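Local coordinates for protein adenosine deaminase (Burkholderia ambifaria, PDB 4GXW) that binds a zinc ion and, as a member of the adenosine and AMP deaminase family, probably removes an amino group hydrolytically from an adenine-type substrate, at residues N268-Y271 against L272-P276; A347-R350 against A351-P355; I170-W173 against M174-N177. All blocks are in the same frame, centred on the assembly; numbering follows the deposited sequence.

Interaction 1: N268-Y271 against L272-P276; sequences NSYY and LRTLP
The short helix 269-274, whose N-cap N268 lies beside the zinc site of this TIM-barrel amidohydrolase, is braced at its last turn by T274, which reaches back to Y270. T274 CG2 sits over one face of the Y270 ring, 4.0 Å from the centroid, a CH-pi contact. T274 OG1 donates to Y270 O at 2.8 Å, coming from above the carbonyl plane and not along a lone pair. This hydroxyl sits between the backbone N and the carbonyl carbon (chi1 58°), which turns it back over the preceding turn. T274 N also donates to Y270 O, so that carbonyl takes two bonds from T274 and a weak third from R273 N.

R273 meets the same ring differently: NH2 comes to the edge, 3.9 Å from CD1 of Y270, with guanidinium and ring planes 76° apart. The arginine chain bends at chi3, bringing one guanidinium face over Y270 CA and S269 O, while NH1 bonds to P73 O. Next along, Y271 and L275 run side by side, with CD1 of the tyrosine 3.9 Å from CD1 of the leucine; the Y271 ring also meets H284.

At the start of the helix N268 OD1 accepts from Y271 N at 3.2 Å, and N268 O from L272 N. L275 is the first residue to leave helical angles, and its N donates to Y271 O at 3.1 Å. The side chain of N268 lies about 5 Å from that of the zinc ligand D301. The capping bond uses OD1, while ND2 makes a weak bond to E219, so both ends of this buried amide have a partner and its rotation is constrained beside the metal site.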
# COMPACT_ATOMS: atom_id res chain seq x y z
N ASN A 268 -9.52 -0.87 3.85
CA ASN A 268 -9.11 -1.99 4.69
C ASN A 268 -10.24 -3.00 4.89
O ASN A 268 -11.32 -2.63 5.35
CB ASN A 268 -8.62 -1.47 6.04
CG ASN A 268 -8.19 -2.59 6.97
OD1 ASN A 268 -8.90 -2.91 7.93
ND2 ASN A 268 -7.03 -3.19 6.70
N SER A 269 -10.00 -4.26 4.53
CA SER A 269 -11.08 -5.24 4.52
C SER A 269 -11.60 -5.54 5.92
O SER A 269 -12.81 -5.74 6.10
CB SER A 269 -10.62 -6.55 3.87
OG SER A 269 -10.22 -6.35 2.53
N TYR A 270 -10.70 -5.61 6.90
CA TYR A 270 -11.10 -5.94 8.26
C TYR A 270 -12.17 -4.99 8.77
O TYR A 270 -13.20 -5.43 9.29
CB TYR A 270 -9.89 -5.98 9.20
CG TYR A 270 -10.26 -6.20 10.66
CD1 TYR A 270 -10.54 -7.47 11.16
CD2 TYR A 270 -10.35 -5.12 11.53
CE1 TYR A 270 -10.89 -7.65 12.49
CE2 TYR A 270 -10.70 -5.29 12.86
CZ TYR A 270 -10.97 -6.55 13.33
OH TYR A 270 -11.30 -6.71 14.65
N TYR A 271 -11.95 -3.68 8.64
CA TYR A 271 -12.94 -2.74 9.15
C TYR A 271 -14.23 -2.72 8.34
O TYR A 271 -15.30 -2.55 8.91
CB TYR A 271 -12.36 -1.32 9.37
CG TYR A 271 -11.46 -1.27 10.59
CD1 TYR A 271 -11.98 -1.53 11.86
CD2 TYR A 271 -10.11 -0.98 10.49
CE1 TYR A 271 -11.18 -1.52 12.99
CE2 TYR A 271 -9.29 -0.95 11.62
CZ TYR A 271 -9.83 -1.22 12.86
OH TYR A 271 -9.02 -1.20 13.98
N LEU A 272 -14.14 -2.93 7.03
CA LEU A 272 -15.35 -3.04 6.20
C LEU A 272 -16.19 -4.25 6.62
O LEU A 272 -17.42 -4.21 6.57
CB LEU A 272 -14.99 -3.15 4.71
CG LEU A 272 -14.62 -1.85 4.00
CD1 LEU A 272 -13.99 -2.13 2.65
CD2 LEU A 272 -15.87 -1.01 3.83
N ARG A 273 -15.52 -5.32 7.02
CA ARG A 273 -16.20 -6.56 7.35
C ARG A 273 -16.79 -6.54 8.76
O ARG A 273 -17.86 -7.10 9.00
CB ARG A 273 -15.20 -7.71 7.19
CG ARG A 273 -15.77 -9.10 7.32
CD ARG A 273 -14.73 -10.15 6.93
NE ARG A 273 -13.50 -10.08 7.72
CZ ARG A 273 -12.32 -9.70 7.25
NH1 ARG A 273 -12.19 -9.34 5.98
NH2 ARG A 273 -11.26 -9.68 8.05
N THR A 274 -16.11 -5.88 9.69
CA THR A 274 -16.48 -5.96 11.10
C THR A 274 -17.34 -4.82 11.63
O THR A 274 -18.06 -4.99 12.62
CB THR A 274 -15.23 -6.13 12.03
OG1 THR A 274 -14.33 -5.02 11.84
CG2 THR A 274 -14.51 -7.43 11.73
N LEU A 275 -17.28 -3.66 10.99
CA LEU A 275 -18.11 -2.52 11.38
C LEU A 275 -19.43 -2.53 10.59
O LEU A 275 -19.44 -2.83 9.40
CB LEU A 275 -17.37 -1.21 11.12
CG LEU A 275 -16.08 -0.99 11.91
CD1 LEU A 275 -15.41 0.32 11.52
CD2 LEU A 275 -16.39 -0.99 13.40
N PRO A 276 -20.56 -2.22 11.26
CA PRO A 276 -21.83 -2.13 10.54
C PRO A 276 -21.73 -1.05 9.47
O PRO A 276 -21.06 -0.05 9.69
CB PRO A 276 -22.82 -1.68 11.63
CG PRO A 276 -22.20 -2.09 12.91
CD PRO A 276 -20.71 -1.94 12.70

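Interaction 2: A347-R350 against A351-P355; sequences AAWR and AAWAP
W349 and W353, one turn apart on the long C-terminal helix 343-371, form a face-to-face indole stack in an i, i+4 pair. The two side chains lie side by side and point the same way, with the five-membered ring of W349 against the six-membered ring of W353. Their centroids are 4.6 Å apart and the planes are inclined by 25°, so the rings are splayed and overlap toward their rims. Both carry CG anti to the carbonyl carbon (chi1 -73° and -59°), which sends the two indoles off the helix in the same direction.

Nearer the backbone, CB of W349 lies over the five-membered ring of W353 in a CH-pi contact, 4.1 Å from its centroid and close to the ring normal. The pair packs on I336 of helix 325-338 and on V32, joining the C-terminal helix to strand 31-33, the first strand of the barrel. R111 adds a cation-pi contact to W353, and the H112 ring meets W349. R350 takes a different direction from the indoles, its chain extended from CG to NE, and its NH2 forms a salt bridge with D337 OD1.

The backbone keeps its helical bonds as far as A354, whose N makes a weak one to R350 O; P355 has no N-H to continue the series, and the helix kinks there. At the base of the pair, W353 N donates to W349 O at 2.7 Å.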
# COMPACT_ATOMS: atom_id res chain seq x y z
N ALA A 347 13.10 17.39 -0.62
CA ALA A 347 13.03 18.84 -0.65
C ALA A 347 12.51 19.33 -1.99
O ALA A 347 11.69 20.26 -2.05
CB ALA A 347 14.40 19.45 -0.35
N ALA A 348 12.98 18.71 -3.07
CA ALA A 348 12.51 19.08 -4.40
C ALA A 348 11.01 18.82 -4.54
O ALA A 348 10.27 19.66 -5.06
CB ALA A 348 13.31 18.35 -5.48
N TRP A 349 10.55 17.67 -4.07
CA TRP A 349 9.14 17.35 -4.16
C TRP A 349 8.30 18.34 -3.36
O TRP A 349 7.26 18.79 -3.83
CB TRP A 349 8.86 15.92 -3.68
CG TRP A 349 9.32 14.83 -4.64
CD1 TRP A 349 9.71 14.99 -5.93
CD2 TRP A 349 9.41 13.43 -4.36
NE1 TRP A 349 10.04 13.77 -6.48
CE2 TRP A 349 9.86 12.80 -5.53
CE3 TRP A 349 9.14 12.64 -3.23
CZ2 TRP A 349 10.06 11.41 -5.61
CZ3 TRP A 349 9.35 11.27 -3.31
CH2 TRP A 349 9.80 10.67 -4.49
N ARG A 350 8.76 18.69 -2.16
CA ARG A 350 7.99 19.65 -1.37
C ARG A 350 7.89 20.98 -2.09
O ARG A 350 6.81 21.57 -2.17
CB ARG A 350 8.62 19.89 -0.01
CG ARG A 350 8.57 18.70 0.91
CD ARG A 350 9.08 19.06 2.30
NE ARG A 350 9.37 17.84 3.04
CZ ARG A 350 10.59 17.34 3.21
NH1 ARG A 350 11.66 17.96 2.72
NH2 ARG A 350 10.75 16.21 3.88
N ALA A 351 9.01 21.46 -2.62
CA ALA A 351 9.05 22.76 -3.27
C ALA A 351 8.20 22.80 -4.55
O ALA A 351 7.65 23.85 -4.89
CB ALA A 351 10.49 23.16 -3.57
N ALA A 352 8.11 21.68 -5.26
CA ALA A 352 7.36 21.64 -6.51
C ALA A 352 5.90 21.23 -6.34
O ALA A 352 5.02 21.84 -6.93
CB ALA A 352 8.05 20.72 -7.51
N TRP A 353 5.65 20.20 -5.55
CA TRP A 353 4.29 19.67 -5.46
C TRP A 353 3.34 20.53 -4.63
O TRP A 353 2.14 20.53 -4.88
CB TRP A 353 4.26 18.25 -4.89
CG TRP A 353 5.04 17.21 -5.66
CD1 TRP A 353 5.94 17.41 -6.67
CD2 TRP A 353 4.96 15.80 -5.46
NE1 TRP A 353 6.45 16.19 -7.10
CE2 TRP A 353 5.86 15.19 -6.37
CE3 TRP A 353 4.22 14.99 -4.60
CZ2 TRP A 353 6.03 13.81 -6.44
CZ3 TRP A 353 4.39 13.62 -4.66
CH2 TRP A 353 5.29 13.04 -5.58
N ALA A 354 3.87 21.25 -3.64
CA ALA A 354 3.01 22.12 -2.84
C ALA A 354 2.36 23.22 -3.69
O ALA A 354 1.14 23.36 -3.64
CB ALA A 354 3.74 22.70 -1.62
N PRO A 355 3.15 23.95 -4.52
CA PRO A 355 2.49 24.92 -5.41
C PRO A 355 1.57 24.26 -6.44
O PRO A 355 0.56 24.86 -6.83
CB PRO A 355 3.65 25.60 -6.14
CG PRO A 355 4.84 25.34 -5.33
CD PRO A 355 4.61 24.09 -4.55

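Interaction 3: I170-W173 against M174-N177; sequences IVDW and MKAN
The flat amide of N177 meets W173 O in its own plane: W173 O accepts an N-H from N177 ND2 at 2.9 Å in an almost straight bond (172°). The W173 indole stacks with the ring of Y130 and touches V123 and R124 of helix 119-126. With CG anti to the carbonyl carbon (chi1 -66°), the asparagine side chain turns back along the helix to a carbonyl of the last turn. A176 N bonds chiefly to D172 O and gives W173 O a weak second bond.

On the outer side, D172 and K175 lie alongside each other, pointing the same way. The direct salt bridge between D172 OD1 and K175 NZ is long, 3.7 Å. A water closes the triangle: it donates to D172 OD1 at 2.8 Å and accepts from K175 NZ at 3.0 Å. The lysine bends at chi3, and its CE passes 3.9 Å from V171 CG1, the two side chains crossing obliquely.

Toward the barrel, I170 and M174 run side by side, CG2 of the isoleucine 3.8 Å from SD of the methionine, and both rest on P156 of strand 151-159. A water-bridged charge pair on one side and apolar packing on the other make this an amphipathic helix, the connecting element of the beta-alpha-beta crossover from strand 151-159 to strand 184-188 in the TIM barrel.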
# COMPACT_ATOMS: atom_id res chain seq x y z
N ILE A 170 15.28 -13.93 3.43
CA ILE A 170 15.02 -12.79 2.54
C ILE A 170 16.14 -11.76 2.58
O ILE A 170 16.60 -11.29 1.53
CB ILE A 170 13.69 -12.10 2.90
CG1 ILE A 170 12.52 -13.02 2.59
CG2 ILE A 170 13.55 -10.76 2.18
CD1 ILE A 170 11.20 -12.50 3.09
N VAL A 171 16.58 -11.42 3.79
CA VAL A 171 17.65 -10.45 3.93
C VAL A 171 18.94 -10.99 3.30
O VAL A 171 19.66 -10.25 2.63
CB VAL A 171 17.86 -9.99 5.39
CG1 VAL A 171 18.93 -8.92 5.45
CG2 VAL A 171 16.55 -9.45 5.96
N ASP A 172 19.20 -12.28 3.50
CA ASP A 172 20.35 -12.94 2.85
C ASP A 172 20.26 -12.79 1.32
O ASP A 172 21.24 -12.43 0.66
CB ASP A 172 20.42 -14.43 3.22
CG ASP A 172 20.81 -14.67 4.67
OD1 ASP A 172 21.42 -13.78 5.30
OD2 ASP A 172 20.53 -15.78 5.18
N TRP A 173 19.09 -13.07 0.76
CA TRP A 173 18.89 -12.91 -0.68
C TRP A 173 19.14 -11.48 -1.13
O TRP A 173 19.78 -11.26 -2.16
CB TRP A 173 17.47 -13.32 -1.07
CG TRP A 173 17.26 -14.80 -1.13
CD1 TRP A 173 18.16 -15.74 -1.53
CD2 TRP A 173 16.06 -15.51 -0.78
NE1 TRP A 173 17.59 -16.99 -1.46
CE2 TRP A 173 16.31 -16.87 -0.99
CE3 TRP A 173 14.80 -15.11 -0.32
CZ2 TRP A 173 15.34 -17.85 -0.75
CZ3 TRP A 173 13.85 -16.08 -0.08
CH2 TRP A 173 14.13 -17.44 -0.28
N MET A 174 18.64 -10.52 -0.37
CA MET A 174 18.77 -9.11 -0.72
C MET A 174 20.23 -8.67 -0.73
O MET A 174 20.66 -7.97 -1.64
CB MET A 174 17.96 -8.22 0.23
CG MET A 174 16.44 -8.38 0.05
SD MET A 174 15.49 -7.62 1.36
CE MET A 174 15.90 -5.88 1.14
N LYS A 175 20.99 -9.11 0.28
CA LYS A 175 22.41 -8.80 0.36
C LYS A 175 23.21 -9.36 -0.82
O LYS A 175 24.20 -8.76 -1.25
CB LYS A 175 23.00 -9.34 1.67
CG LYS A 175 22.62 -8.51 2.88
CD LYS A 175 23.28 -9.03 4.16
CE LYS A 175 22.53 -10.23 4.73
NZ LYS A 175 22.94 -10.53 6.15
N ALA A 176 22.77 -10.51 -1.33
CA ALA A 176 23.45 -11.20 -2.43
C ALA A 176 23.06 -10.63 -3.79
O ALA A 176 23.66 -10.98 -4.81
CB ALA A 176 23.15 -12.70 -2.37
N ASN A 177 22.04 -9.78 -3.80
CA ASN A 177 21.50 -9.23 -5.05
C ASN A 177 21.21 -7.74 -4.93
O ASN A 177 20.09 -7.31 -5.21
CB ASN A 177 20.21 -9.95 -5.43
CG ASN A 177 20.43 -11.40 -5.77
OD1 ASN A 177 20.73 -11.73 -6.93
ND2 ASN A 177 20.27 -12.28 -4.79
O HOH W 1 20.44 -11.85 7.01

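Overall arrangement
From the N terminus, interaction 3 comes first, at the end of helix 164-176 just before the chain turns toward strand 184-188. Interaction 1 follows on helix 269-274, between strands 261-264 and 295-298, and interaction 2 comes last, on helix 343-371. All three are local contacts within single helices: they run in series, none nests in or crosses another, and none closes a long loop. Their centres are 34 to 36 Å apart. Interaction 1 lies near the zinc, across the chain's centre from each of the others; its helix is joined through S269 to R69 and through R273 to P73. Interactions 2 and 3 belong to helices packed against strands 31-33 and 151-159, respectively.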